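Local coordinates for DNA repair protein XRCC1 (Homo sapiens, PDB 3LQC) that acts as a scaffold in DNA single-strand break repair, assembling repair protein complexes and recognising poly-ADP-ribose chains, and is represented here by its N-terminal domain, at residues R7-C12 against S44-L49; V68-G73 against D126-V131; V58-D63 against S145-H150; Y84-V89 against K115-A120. All coordinates share one frame; numbering follows the deposited sequence.

Contact 1 of 4, residues R7-C12 against S44-L49. With CO3 (carbonate ion), chain D.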
loop_
_atom_site.group_PDB
_atom_site.type_symbol
_atom_site.label_atom_id
_atom_site.label_comp_id
_atom_site.label_asym_id
_atom_site.label_seq_id
_atom_site.Cartn_x
_atom_site.Cartn_y
_atom_site.Cartn_z
ATOM N N ARG A 7 -20.553 1.465 17.154
ATOM C CA ARG A 7 -20.189 2.825 17.499
ATOM C C ARG A 7 -20.612 3.162 18.923
ATOM O O ARG A 7 -21.776 3.040 19.271
ATOM C CB ARG A 7 -20.859 3.770 16.512
ATOM C CG ARG A 7 -20.638 5.226 16.776
ATOM C CD ARG A 7 -21.530 6.039 15.850
ATOM N NE ARG A 7 -21.478 5.544 14.480
ATOM C CZ ARG A 7 -22.531 5.474 13.675
ATOM N NH1 ARG A 7 -23.728 5.855 14.106
ATOM N NH2 ARG A 7 -22.395 5.002 12.443
ATOM N N HIS A 8 -19.656 3.578 19.743
ATOM C CA HIS A 8 -19.948 4.062 21.083
ATOM C C HIS A 8 -19.967 5.586 21.092
ATOM O O HIS A 8 -18.923 6.230 20.983
ATOM C CB HIS A 8 -18.907 3.548 22.074
ATOM C CG HIS A 8 -19.340 3.628 23.504
ATOM N ND1 HIS A 8 -18.666 4.374 24.446
ATOM C CD2 HIS A 8 -20.375 3.046 24.156
ATOM C CE1 HIS A 8 -19.266 4.248 25.616
ATOM N NE2 HIS A 8 -20.305 3.449 25.469
ATOM N N VAL A 9 -21.164 6.150 21.213
ATOM C CA VAL A 9 -21.351 7.594 21.212
ATOM C C VAL A 9 -21.375 8.136 22.643
ATOM O O VAL A 9 -22.049 7.583 23.514
ATOM C CB VAL A 9 -22.662 7.970 20.482
ATOM C CG1 VAL A 9 -22.779 9.474 20.300
ATOM C CG2 VAL A 9 -22.721 7.270 19.126
ATOM N N VAL A 10 -20.625 9.201 22.897
ATOM C CA VAL A 10 -20.706 9.860 24.193
ATOM C C VAL A 10 -20.706 11.375 24.081
ATOM O O VAL A 10 -20.160 11.947 23.130
ATOM C CB VAL A 10 -19.566 9.447 25.155
ATOM C CG1 VAL A 10 -19.462 7.936 25.244
ATOM C CG2 VAL A 10 -18.249 10.075 24.737
ATOM N N SER A 11 -21.317 12.007 25.079
ATOM C CA SER A 11 -21.319 13.456 25.229
ATOM C C SER A 11 -20.139 13.906 26.075
ATOM O O SER A 11 -19.877 13.343 27.133
ATOM C CB SER A 11 -22.621 13.913 25.890
ATOM O OG SER A 11 -23.734 13.367 25.203
ATOM N N CYS A 12 -19.433 14.923 25.596
ATOM C CA CYS A 12 -18.271 15.476 26.287
ATOM C C CYS A 12 -18.643 16.818 26.875
ATOM O O CYS A 12 -18.209 17.866 26.383
ATOM C CB CYS A 12 -17.123 15.683 25.304
ATOM S SG CYS A 12 -16.747 14.243 24.316
ATOM N N SER A 44 -15.935 1.907 16.636
ATOM C CA SER A 44 -15.631 3.327 16.747
ATOM C C SER A 44 -16.191 3.908 18.034
ATOM O O SER A 44 -17.119 3.358 18.624
ATOM C CB SER A 44 -16.232 4.082 15.579
ATOM O OG SER A 44 -17.633 3.899 15.573
ATOM N N VAL A 45 -15.610 5.015 18.476
ATOM C CA VAL A 45 -16.244 5.847 19.481
ATOM C C VAL A 45 -16.506 7.202 18.845
ATOM O O VAL A 45 -15.742 7.656 17.993
ATOM C CB VAL A 45 -15.365 6.041 20.740
ATOM C CG1 VAL A 45 -15.146 4.723 21.462
ATOM C CG2 VAL A 45 -14.051 6.669 20.372
ATOM N N VAL A 46 -17.601 7.837 19.236
ATOM C CA VAL A 46 -17.882 9.180 18.776
ATOM C C VAL A 46 -17.919 10.126 19.961
ATOM O O VAL A 46 -18.623 9.883 20.943
ATOM C CB VAL A 46 -19.202 9.264 18.002
ATOM C CG1 VAL A 46 -19.624 10.726 17.832
ATOM C CG2 VAL A 46 -19.059 8.590 16.649
ATOM N N LEU A 47 -17.126 11.187 19.869
ATOM C CA LEU A 47 -17.123 12.236 20.869
ATOM C C LEU A 47 -18.022 13.354 20.381
ATOM O O LEU A 47 -17.758 13.971 19.348
ATOM C CB LEU A 47 -15.716 12.792 21.091
ATOM C CG LEU A 47 -14.537 11.865 21.393
ATOM C CD1 LEU A 47 -13.272 12.708 21.542
ATOM C CD2 LEU A 47 -14.780 11.018 22.633
ATOM N N GLN A 48 -19.096 13.586 21.121
ATOM C CA GLN A 48 -19.991 14.700 20.880
ATOM C C GLN A 48 -19.532 15.892 21.712
ATOM O O GLN A 48 -19.723 15.928 22.925
ATOM C CB GLN A 48 -21.409 14.316 21.279
ATOM C CG GLN A 48 -22.015 13.256 20.391
ATOM C CD GLN A 48 -23.442 12.941 20.781
ATOM O OE1 GLN A 48 -23.799 12.978 21.962
ATOM N NE2 GLN A 48 -24.268 12.629 19.791
ATOM N N LEU A 49 -18.915 16.857 21.053
ATOM C CA LEU A 49 -18.364 18.006 21.741
ATOM C C LEU A 49 -19.428 19.072 21.959
ATOM O O LEU A 49 -20.268 19.308 21.092
ATOM C CB LEU A 49 -17.205 18.582 20.936
ATOM C CG LEU A 49 -16.147 17.566 20.527
ATOM C CD1 LEU A 49 -15.039 18.275 19.771
ATOM C CD2 LEU A 49 -15.604 16.867 21.747
HETATM C C CO3 D . -19.112 4.210 12.139
HETATM O O1 CO3 D . -18.925 4.576 13.373
HETATM O O2 CO3 D . -19.902 4.912 11.378
#

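Contact 2 of 4, residues V68-G73 against D126-V131. With CO3 (carbonate ion), chain D.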
loop_
_atom_site.group_PDB
_atom_site.type_symbol
_atom_site.label_atom_id
_atom_site.label_comp_id
_atom_site.label_asym_id
_atom_site.label_seq_id
_atom_site.Cartn_x
_atom_site.Cartn_y
_atom_site.Cartn_z
ATOM N N VAL A 68 -6.204 2.820 12.547
ATOM C CA VAL A 68 -7.005 3.826 13.231
ATOM C C VAL A 68 -7.289 4.973 12.276
ATOM O O VAL A 68 -6.415 5.382 11.513
ATOM C CB VAL A 68 -6.309 4.377 14.484
ATOM C CG1 VAL A 68 -7.237 5.321 15.215
ATOM C CG2 VAL A 68 -5.881 3.253 15.401
ATOM N N GLU A 69 -8.519 5.477 12.309
ATOM C CA GLU A 69 -8.915 6.596 11.466
ATOM C C GLU A 69 -9.656 7.624 12.316
ATOM O O GLU A 69 -10.401 7.260 13.222
ATOM C CB GLU A 69 -9.824 6.102 10.342
ATOM C CG GLU A 69 -10.306 7.168 9.373
ATOM C CD GLU A 69 -11.418 6.654 8.487
ATOM O OE1 GLU A 69 -11.614 7.202 7.380
ATOM O OE2 GLU A 69 -12.085 5.681 8.896
ATOM N N VAL A 70 -9.449 8.907 12.032
ATOM C CA VAL A 70 -10.187 9.940 12.743
ATOM C C VAL A 70 -10.977 10.776 11.763
ATOM O O VAL A 70 -10.417 11.345 10.831
ATOM C CB VAL A 70 -9.272 10.844 13.604
ATOM C CG1 VAL A 70 -10.095 11.939 14.288
ATOM C CG2 VAL A 70 -8.542 10.017 14.647
ATOM N N LEU A 71 -12.286 10.830 11.969
ATOM C CA LEU A 71 -13.155 11.650 11.142
ATOM C C LEU A 71 -13.834 12.708 12.005
ATOM O O LEU A 71 -13.949 12.557 13.227
ATOM C CB LEU A 71 -14.191 10.790 10.410
ATOM C CG LEU A 71 -13.648 9.557 9.682
ATOM C CD1 LEU A 71 -13.695 8.335 10.592
ATOM C CD2 LEU A 71 -14.412 9.288 8.380
ATOM N N VAL A 72 -14.281 13.780 11.371
ATOM C CA VAL A 72 -14.903 14.878 12.099
ATOM C C VAL A 72 -16.214 15.231 11.447
ATOM O O VAL A 72 -16.414 14.978 10.263
ATOM C CB VAL A 72 -14.011 16.119 12.121
ATOM C CG1 VAL A 72 -12.950 15.972 13.196
ATOM C CG2 VAL A 72 -13.380 16.334 10.749
ATOM N N GLY A 73 -17.117 15.808 12.223
ATOM C CA GLY A 73 -18.423 16.159 11.705
ATOM C C GLY A 73 -18.972 17.391 12.395
ATOM O O GLY A 73 -18.489 17.803 13.448
ATOM N N ASP A 126 -17.752 19.527 15.999
ATOM C CA ASP A 126 -18.235 19.109 17.314
ATOM C C ASP A 126 -18.560 17.621 17.346
ATOM O O ASP A 126 -19.143 17.124 18.307
ATOM C CB ASP A 126 -19.426 19.952 17.775
ATOM C CG ASP A 126 -20.650 19.778 16.901
ATOM O OD1 ASP A 126 -20.562 19.114 15.850
ATOM O OD2 ASP A 126 -21.708 20.318 17.270
ATOM N N ARG A 127 -18.179 16.920 16.282
ATOM C CA ARG A 127 -18.213 15.462 16.267
ATOM C C ARG A 127 -16.845 14.895 15.894
ATOM O O ARG A 127 -16.275 15.237 14.856
ATOM C CB ARG A 127 -19.280 14.953 15.301
ATOM C CG ARG A 127 -20.688 15.385 15.665
ATOM C CD ARG A 127 -21.145 14.748 16.964
ATOM N NE ARG A 127 -22.511 15.154 17.298
ATOM C CZ ARG A 127 -22.814 16.170 18.102
ATOM N NH1 ARG A 127 -21.849 16.884 18.665
ATOM N NH2 ARG A 127 -24.082 16.471 18.348
ATOM N N VAL A 128 -16.310 14.046 16.761
ATOM C CA VAL A 128 -15.060 13.361 16.492
ATOM C C VAL A 128 -15.279 11.842 16.537
ATOM O O VAL A 128 -15.645 11.276 17.567
ATOM C CB VAL A 128 -13.955 13.762 17.485
ATOM C CG1 VAL A 128 -12.605 13.296 16.976
ATOM C CG2 VAL A 128 -13.937 15.278 17.689
ATOM N N LYS A 129 -15.053 11.189 15.405
ATOM C CA LYS A 129 -15.221 9.752 15.309
ATOM C C LYS A 129 -13.860 9.093 15.151
ATOM O O LYS A 129 -13.127 9.376 14.195
ATOM C CB LYS A 129 -16.131 9.403 14.125
ATOM C CG LYS A 129 -16.296 7.919 13.889
ATOM C CD LYS A 129 -17.217 7.646 12.711
ATOM C CE LYS A 129 -18.630 8.104 12.996
ATOM N NZ LYS A 129 -19.595 7.505 12.037
ATOM N N ILE A 130 -13.518 8.227 16.097
ATOM C CA ILE A 130 -12.270 7.473 16.026
ATOM C C ILE A 130 -12.584 6.013 15.686
ATOM O O ILE A 130 -13.284 5.336 16.437
ATOM C CB ILE A 130 -11.483 7.549 17.345
ATOM C CG1 ILE A 130 -11.117 8.997 17.674
ATOM C CG2 ILE A 130 -10.238 6.707 17.269
ATOM C CD1 ILE A 130 -12.182 9.744 18.449
ATOM N N VAL A 131 -12.082 5.536 14.552
ATOM C CA VAL A 131 -12.386 4.179 14.108
ATOM C C VAL A 131 -11.186 3.260 14.252
ATOM O O VAL A 131 -10.125 3.527 13.702
ATOM C CB VAL A 131 -12.881 4.153 12.648
ATOM C CG1 VAL A 131 -13.424 2.769 12.296
ATOM C CG2 VAL A 131 -13.949 5.210 12.434
HETATM C C CO3 D . -19.112 4.210 12.139
HETATM O O1 CO3 D . -18.925 4.576 13.373
HETATM O O2 CO3 D . -19.902 4.912 11.378
#

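Contact 3 of 4, residues V58-D63 against S145-H150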
loop_
_atom_site.group_PDB
_atom_site.type_symbol
_atom_site.label_atom_id
_atom_site.label_comp_id
_atom_site.label_asym_id
_atom_site.label_seq_id
_atom_site.Cartn_x
_atom_site.Cartn_y
_atom_site.Cartn_z
ATOM N N VAL A 58 -2.938 15.425 16.223
ATOM C CA VAL A 58 -3.524 14.288 16.922
ATOM C C VAL A 58 -2.474 13.257 17.324
ATOM O O VAL A 58 -1.698 12.803 16.489
ATOM C CB VAL A 58 -4.570 13.581 16.038
ATOM C CG1 VAL A 58 -5.223 12.437 16.802
ATOM C CG2 VAL A 58 -5.619 14.569 15.557
ATOM N N ASP A 59 -2.452 12.894 18.604
ATOM C CA ASP A 59 -1.567 11.838 19.091
ATOM C C ASP A 59 -2.409 10.617 19.446
ATOM O O ASP A 59 -3.420 10.731 20.137
ATOM C CB ASP A 59 -0.785 12.287 20.329
ATOM C CG ASP A 59 0.027 13.550 20.090
ATOM O OD1 ASP A 59 0.363 13.851 18.917
ATOM O OD2 ASP A 59 0.336 14.240 21.088
ATOM N N ILE A 60 -1.984 9.450 18.977
ATOM C CA ILE A 60 -2.756 8.231 19.148
ATOM C C ILE A 60 -1.902 7.127 19.748
ATOM O O ILE A 60 -0.817 6.830 19.253
ATOM C CB ILE A 60 -3.329 7.755 17.808
ATOM C CG1 ILE A 60 -4.335 8.778 17.286
ATOM C CG2 ILE A 60 -3.973 6.381 17.951
ATOM C CD1 ILE A 60 -4.921 8.423 15.964
ATOM N N GLY A 61 -2.396 6.533 20.827
ATOM C CA GLY A 61 -1.723 5.417 21.459
ATOM C C GLY A 61 -2.528 4.158 21.238
ATOM O O GLY A 61 -3.634 4.025 21.756
ATOM N N ASN A 62 -1.976 3.228 20.470
ATOM C CA ASN A 62 -2.722 2.043 20.099
ATOM C C ASN A 62 -2.940 1.105 21.271
ATOM O O ASN A 62 -2.166 1.092 22.227
ATOM C CB ASN A 62 -2.040 1.296 18.953
ATOM C CG ASN A 62 -2.866 0.120 18.453
ATOM O OD1 ASN A 62 -4.092 0.189 18.398
ATOM N ND2 ASN A 62 -2.197 -0.965 18.092
ATOM N N ASP A 63 -4.013 0.333 21.201
ATOM C CA ASP A 63 -4.187 -0.789 22.109
ATOM C C ASP A 63 -4.708 -1.986 21.331
ATOM O O ASP A 63 -5.821 -2.461 21.572
ATOM C CB ASP A 63 -5.137 -0.452 23.254
ATOM C CG ASP A 63 -5.315 -1.613 24.220
ATOM O OD1 ASP A 63 -4.342 -2.366 24.430
ATOM O OD2 ASP A 63 -6.428 -1.768 24.771
ATOM N N SER A 145 -5.156 3.067 23.604
ATOM C CA SER A 145 -4.766 3.395 24.967
ATOM C C SER A 145 -5.112 4.845 25.212
ATOM O O SER A 145 -5.578 5.215 26.281
ATOM C CB SER A 145 -3.275 3.163 25.186
ATOM O OG SER A 145 -3.020 1.775 25.266
ATOM N N PHE A 146 -4.895 5.665 24.197
ATOM C CA PHE A 146 -5.195 7.071 24.316
ATOM C C PHE A 146 -5.283 7.729 22.955
ATOM O O PHE A 146 -4.721 7.250 21.973
ATOM C CB PHE A 146 -4.154 7.772 25.197
ATOM C CG PHE A 146 -2.778 7.835 24.590
ATOM C CD1 PHE A 146 -2.487 8.750 23.592
ATOM C CD2 PHE A 146 -1.777 6.988 25.032
ATOM C CE1 PHE A 146 -1.229 8.817 23.035
ATOM C CE2 PHE A 146 -0.511 7.046 24.479
ATOM C CZ PHE A 146 -0.233 7.966 23.482
ATOM N N VAL A 147 -6.030 8.818 22.901
ATOM C CA VAL A 147 -6.022 9.689 21.744
ATOM C C VAL A 147 -6.069 11.108 22.286
ATOM O O VAL A 147 -6.863 11.415 23.179
ATOM C CB VAL A 147 -7.213 9.415 20.798
ATOM C CG1 VAL A 147 -8.525 9.364 21.579
ATOM C CG2 VAL A 147 -7.268 10.463 19.699
ATOM N N ARG A 148 -5.185 11.960 21.781
ATOM C CA ARG A 148 -5.143 13.347 22.211
ATOM C C ARG A 148 -5.299 14.278 21.023
ATOM O O ARG A 148 -4.723 14.057 19.957
ATOM C CB ARG A 148 -3.845 13.652 22.946
ATOM C CG ARG A 148 -3.742 12.966 24.276
ATOM C CD ARG A 148 -2.305 12.877 24.741
ATOM N NE ARG A 148 -2.179 11.878 25.795
ATOM C CZ ARG A 148 -1.095 11.131 25.986
ATOM N NH1 ARG A 148 -0.035 11.264 25.183
ATOM N NH2 ARG A 148 -1.077 10.245 26.975
ATOM N N PHE A 149 -6.099 15.316 21.220
ATOM C CA PHE A 149 -6.313 16.317 20.200
ATOM C C PHE A 149 -5.767 17.635 20.703
ATOM O O PHE A 149 -6.030 18.040 21.832
ATOM C CB PHE A 149 -7.799 16.422 19.875
ATOM C CG PHE A 149 -8.436 15.096 19.603
ATOM C CD1 PHE A 149 -8.331 14.507 18.354
ATOM C CD2 PHE A 149 -9.117 14.424 20.602
ATOM C CE1 PHE A 149 -8.907 13.277 18.105
ATOM C CE2 PHE A 149 -9.698 13.200 20.358
ATOM C CZ PHE A 149 -9.589 12.622 19.111
ATOM N N HIS A 150 -4.976 18.285 19.862
ATOM C CA HIS A 150 -4.358 19.544 20.224
ATOM C C HIS A 150 -5.022 20.687 19.480
ATOM O O HIS A 150 -5.228 20.622 18.266
ATOM C CB HIS A 150 -2.856 19.494 19.957
ATOM C CG HIS A 150 -2.163 18.380 20.673
ATOM N ND1 HIS A 150 -1.882 18.423 22.024
ATOM C CD2 HIS A 150 -1.713 17.180 20.235
ATOM C CE1 HIS A 150 -1.282 17.305 22.383
ATOM N NE2 HIS A 150 -1.166 16.532 21.317
#

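Contact 4 of 4, residues Y84-V89 against K115-A120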
loop_
_atom_site.group_PDB
_atom_site.type_symbol
_atom_site.label_atom_id
_atom_site.label_comp_id
_atom_site.label_asym_id
_atom_site.label_seq_id
_atom_site.Cartn_x
_atom_site.Cartn_y
_atom_site.Cartn_z
ATOM N N TYR A 84 -19.469 12.783 7.543
ATOM C CA TYR A 84 -18.198 12.914 8.245
ATOM C C TYR A 84 -17.068 13.145 7.265
ATOM O O TYR A 84 -17.016 12.554 6.188
ATOM C CB TYR A 84 -17.903 11.709 9.143
ATOM C CG TYR A 84 -18.596 11.798 10.477
ATOM C CD1 TYR A 84 -19.937 11.464 10.601
ATOM C CD2 TYR A 84 -17.920 12.237 11.607
ATOM C CE1 TYR A 84 -20.582 11.557 11.811
ATOM C CE2 TYR A 84 -18.558 12.327 12.837
ATOM C CZ TYR A 84 -19.890 11.989 12.929
ATOM O OH TYR A 84 -20.550 12.077 14.134
ATOM N N GLU A 85 -16.164 14.025 7.653
ATOM C CA GLU A 85 -15.023 14.370 6.843
ATOM C C GLU A 85 -13.823 13.706 7.503
ATOM O O GLU A 85 -13.738 13.670 8.727
ATOM C CB GLU A 85 -14.869 15.891 6.840
ATOM C CG GLU A 85 -14.485 16.475 5.499
ATOM C CD GLU A 85 -15.332 15.935 4.365
ATOM O OE1 GLU A 85 -16.559 16.168 4.360
ATOM O OE2 GLU A 85 -14.759 15.277 3.471
ATOM N N VAL A 86 -12.905 13.159 6.711
ATOM C CA VAL A 86 -11.703 12.563 7.289
ATOM C C VAL A 86 -10.747 13.632 7.809
ATOM O O VAL A 86 -10.387 14.571 7.101
ATOM C CB VAL A 86 -10.947 11.645 6.297
ATOM C CG1 VAL A 86 -9.684 11.110 6.936
ATOM C CG2 VAL A 86 -11.823 10.498 5.862
ATOM N N LEU A 87 -10.342 13.479 9.058
ATOM C CA LEU A 87 -9.319 14.329 9.624
ATOM C C LEU A 87 -7.977 13.611 9.530
ATOM O O LEU A 87 -7.035 14.102 8.913
ATOM C CB LEU A 87 -9.647 14.665 11.077
ATOM C CG LEU A 87 -8.649 15.645 11.665
ATOM C CD1 LEU A 87 -8.791 16.961 10.938
ATOM C CD2 LEU A 87 -8.868 15.804 13.153
ATOM N N LEU A 88 -7.888 12.442 10.158
ATOM C CA LEU A 88 -6.703 11.605 10.018
ATOM C C LEU A 88 -7.063 10.360 9.235
ATOM O O LEU A 88 -7.868 9.539 9.676
ATOM C CB LEU A 88 -6.105 11.212 11.372
ATOM C CG LEU A 88 -4.977 10.175 11.258
ATOM C CD1 LEU A 88 -3.812 10.738 10.476
ATOM C CD2 LEU A 88 -4.518 9.696 12.609
ATOM N N VAL A 89 -6.455 10.228 8.070
ATOM C CA VAL A 89 -6.710 9.107 7.193
ATOM C C VAL A 89 -6.373 7.779 7.891
ATOM O O VAL A 89 -5.534 7.735 8.790
ATOM C CB VAL A 89 -5.910 9.288 5.896
ATOM C CG1 VAL A 89 -4.577 8.539 5.962
ATOM C CG2 VAL A 89 -6.742 8.862 4.714
ATOM N N LYS A 115 0.386 15.912 8.788
ATOM C CA LYS A 115 -0.077 14.559 8.500
ATOM C C LYS A 115 -1.597 14.422 8.546
ATOM O O LYS A 115 -2.130 13.338 8.321
ATOM C CB LYS A 115 0.598 13.553 9.437
ATOM C CG LYS A 115 2.119 13.687 9.458
ATOM C CD LYS A 115 2.805 12.331 9.455
ATOM C CE LYS A 115 2.549 11.560 10.742
ATOM N NZ LYS A 115 2.807 10.094 10.567
ATOM N N LEU A 116 -2.283 15.525 8.831
ATOM C CA LEU A 116 -3.739 15.557 8.816
ATOM C C LEU A 116 -4.221 16.085 7.476
ATOM O O LEU A 116 -3.458 16.704 6.745
ATOM C CB LEU A 116 -4.269 16.445 9.937
ATOM C CG LEU A 116 -3.913 16.001 11.352
ATOM C CD1 LEU A 116 -4.528 16.935 12.377
ATOM C CD2 LEU A 116 -4.383 14.582 11.570
ATOM N N VAL A 117 -5.482 15.819 7.147
ATOM C CA VAL A 117 -6.084 16.368 5.936
ATOM C C VAL A 117 -6.321 17.854 6.152
ATOM O O VAL A 117 -7.118 18.237 7.012
ATOM C CB VAL A 117 -7.428 15.699 5.613
ATOM C CG1 VAL A 117 -7.983 16.230 4.290
ATOM C CG2 VAL A 117 -7.267 14.184 5.571
ATOM N N ARG A 118 -5.631 18.689 5.380
ATOM C CA ARG A 118 -5.633 20.132 5.630
ATOM C C ARG A 118 -7.031 20.762 5.599
ATOM O O ARG A 118 -7.429 21.436 6.540
ATOM C CB ARG A 118 -4.686 20.857 4.663
ATOM N N ALA A 119 -7.769 20.540 4.518
ATOM C CA ALA A 119 -9.111 21.097 4.387
ATOM C C ALA A 119 -9.951 20.833 5.634
ATOM O O ALA A 119 -10.735 21.680 6.055
ATOM C CB ALA A 119 -9.805 20.534 3.157
ATOM N N ALA A 120 -9.783 19.652 6.216
ATOM C CA ALA A 120 -10.538 19.273 7.400
ATOM C C ALA A 120 -9.938 19.871 8.666
ATOM O O ALA A 120 -10.661 20.337 9.543
ATOM C CB ALA A 120 -10.617 17.751 7.520
HETATM O O HOH W 1 -4.467 12.470 7.336
#

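Contact 1 of 4, residues R7-C12 against S44-L49
Arg7 and Ser44, paired across two parallel strands, close on the same carbonate ion. The guanidinium meets it edge-on: Arg7 NE lies 2.9 Å from carbonate O1 on an almost straight bond (177° at the hydrogen), and Arg7 NH2 reaches carbonate O2 at 2.7 Å. Ser44 OG takes a second hold on carbonate O1, at 2.6 Å. A bend at chi3 (-46°) in the otherwise extended arginine chain is what turns NE and NH2 to the ion. NH2 is also salt-bridged to Glu81, and Lys129 NZ is a further donor to the carbonate. The ion probably comes from the crystallisation liquor, so the site holds a small anion without identifying a natural ligand.

Behind this site the strands run within 17° of parallel. His8 and Val10 each give their N-H and accept at their O, bonding to Ser44 and Val46 and to Val46 and Gln48 respectively; His8 O to Val46 N measures 2.7 Å. Cys12 N continues to Gln48 O. Between side chains, Ser11 OG makes a weak bond to Gln48 OE1 at 3.3 Å.

Packing follows on both faces. Val46 CG2 lies alongside Arg7 CD at 3.6 Å, and Val9 CG1 meets the Gln48 amide. On the other face Val10 CG2 sits beside Leu47 CD2, and Cys12 SG, disulfide-bonded to Cys20, touches Leu47 CB at 3.7 Å. Helix 17-25 packs on this second face through Leu24 and Cys20, while strand 125-133 hydrogen-bonds to the far edge of strand 42-49, and 7-12 is one of the sheet's two outermost strands in this chain.

Contact 2 of 4, residues V68-G73 against D126-V131
Leu71 brings its CD1 methyl against Val131 CG2 at 3.6 Å, the two side chains crossing at a slant on one face of an antiparallel pair. A chi2 of 92°, away from a staggered value, accompanies this swing of the leucine tip toward the partner strand. Both residues also pack against apolar side chains of another protein's chain, and Glu69 OE2 on the same face is hydrogen-bonded to that chain's backbone.

Lys129 shares the face but leads away to the anion site. Its chain, extended as far as CD, bends at chi3 (-66°) and places NZ 2.7 Å from carbonate O2, beside the donors of Arg7 and Ser44; Tyr84 supplies a cation-pi partner. With a leucine in its place the ammonium group would be gone, which would probably leave carbonate O2 short of one donor and the Tyr84 ring without its cation.

On the reverse face Val70 CG1 meets Val128 CG1 at 3.9 Å, and Val68 and Ile130 lie side by side. Glu69 with Val131 and Leu71 with Lys129 are hydrogen-bonded pairs, each with two bonds, as in Leu71 N to Lys129 O at 2.8 Å.

The regular pairing ends at Gly73 O, which accepts from both Asp126 N (3.2 Å) and Arg127 N (3.0 Å). Arg127 NH1 turns back to Asp126 O at 2.7 Å, in the guanidinium plane, while Asp126 OD2 bonds to Ser75. Two consecutive residues, Asp126 and Arg127, opposite the single residue Gly73 make a classic beta bulge, here at the end of the pairing between two interior strands, 159° apart in direction, of the domain's five-stranded mixed sheet.

Contact 3 of 4, residues V58-D63 against S145-H150
Phe146 lays its ring flat over Gly61: the glycine CA stands 3.6 Å from the ring centroid and only 12° off the normal, a CH-pi contact. A chi1 of 68°, setting CG between the backbone N and the carbonyl carbon, folds the ring across to the neighbouring strand. Arg148 NH2 covers the opposite ring face, 3.7 Å above the plane. Were an alanine here, the ring would be gone, and the Arg148 guanidinium would probably be free to turn while Gly61 lost its cover.

On the other face Val58 and Phe149 lie side by side, with Val58 CG2 3.9 Å from Phe149 CD1. The backbones are antiparallel neighbours in the three-stranded sheet, Arg148 N bonding to Asp59 O at 2.7 Å, until Ser145 and Phe146 both donate to Gly61 O in a classic beta bulge.

His150 crosses Asp59 at about a right angle. In the conformer described, His150 NE2 meets Asp59 OD2 at 2.7 Å, within the imidazole plane but from well above the carboxylate plane (63° out). There the bond is consistent with a proton on NE2, and the carboxylate would probably raise the histidine's affinity for a second; the other Asp59 conformer leaves this uncertain.

Contact 4 of 4, residues Y84-V89 against K115-A120
A bulged edge strand meets the start of a short helix where Leu87 O of strand 85-92 receives Val117 N. This bond is 2.9 Å long and straight at the hydrogen (178°). A water beside it is bonded to Lys115 O at 2.7 Å and to Val89 N at 3.1 Å, with a weak link to Leu87 O, so it bridges the two segments.

Val117 occupies the N-cap position of helix 118-121, and its CG2 methyl rests against Leu87 O at 3.4 Å. On the strand side the motif is a classic beta bulge: Leu87 and Leu88 both face Val70, and the chain turns a corner there.

One helical turn on, Ala120 CB comes within 3.2 Å of Val86 O. Leu87 starts away from the helix, but with CG anti to the backbone N (chi1 -175°) its end swings back, and CD1 lies 4.0 Å from Ala120 CB. Leu88, in the conformer described, crosses Leu116 at about a right angle, its CB 3.8 Å from Leu116 CD2. These two leucines also pack on Phe111 of strand 108-111, whereas Val86 touches an apolar side chain of another protein's chain.

From the N terminus, contact 1 closes first: its loop carries helices 17-25 and 28-36 and is complete before the others open. The remaining three are nested. Contact 3 is the outermost, joining 58-63 to 145-150 near the modelled C-terminal end; contact 2 lies inside its loop, and contact 4 lies inside that of contact 2. Contacts 1 and 2 share one sheet, since 44-49 and 126-131 are adjacent strands that bond through Leu47 N and Val128 O, and both reach the carbonate. Contact 4 ties this sheet's other edge strand, 85-92, to the start of helix 118-121. Contact 3 belongs to the second sheet, which packs on the first through Ile60 and Phe149.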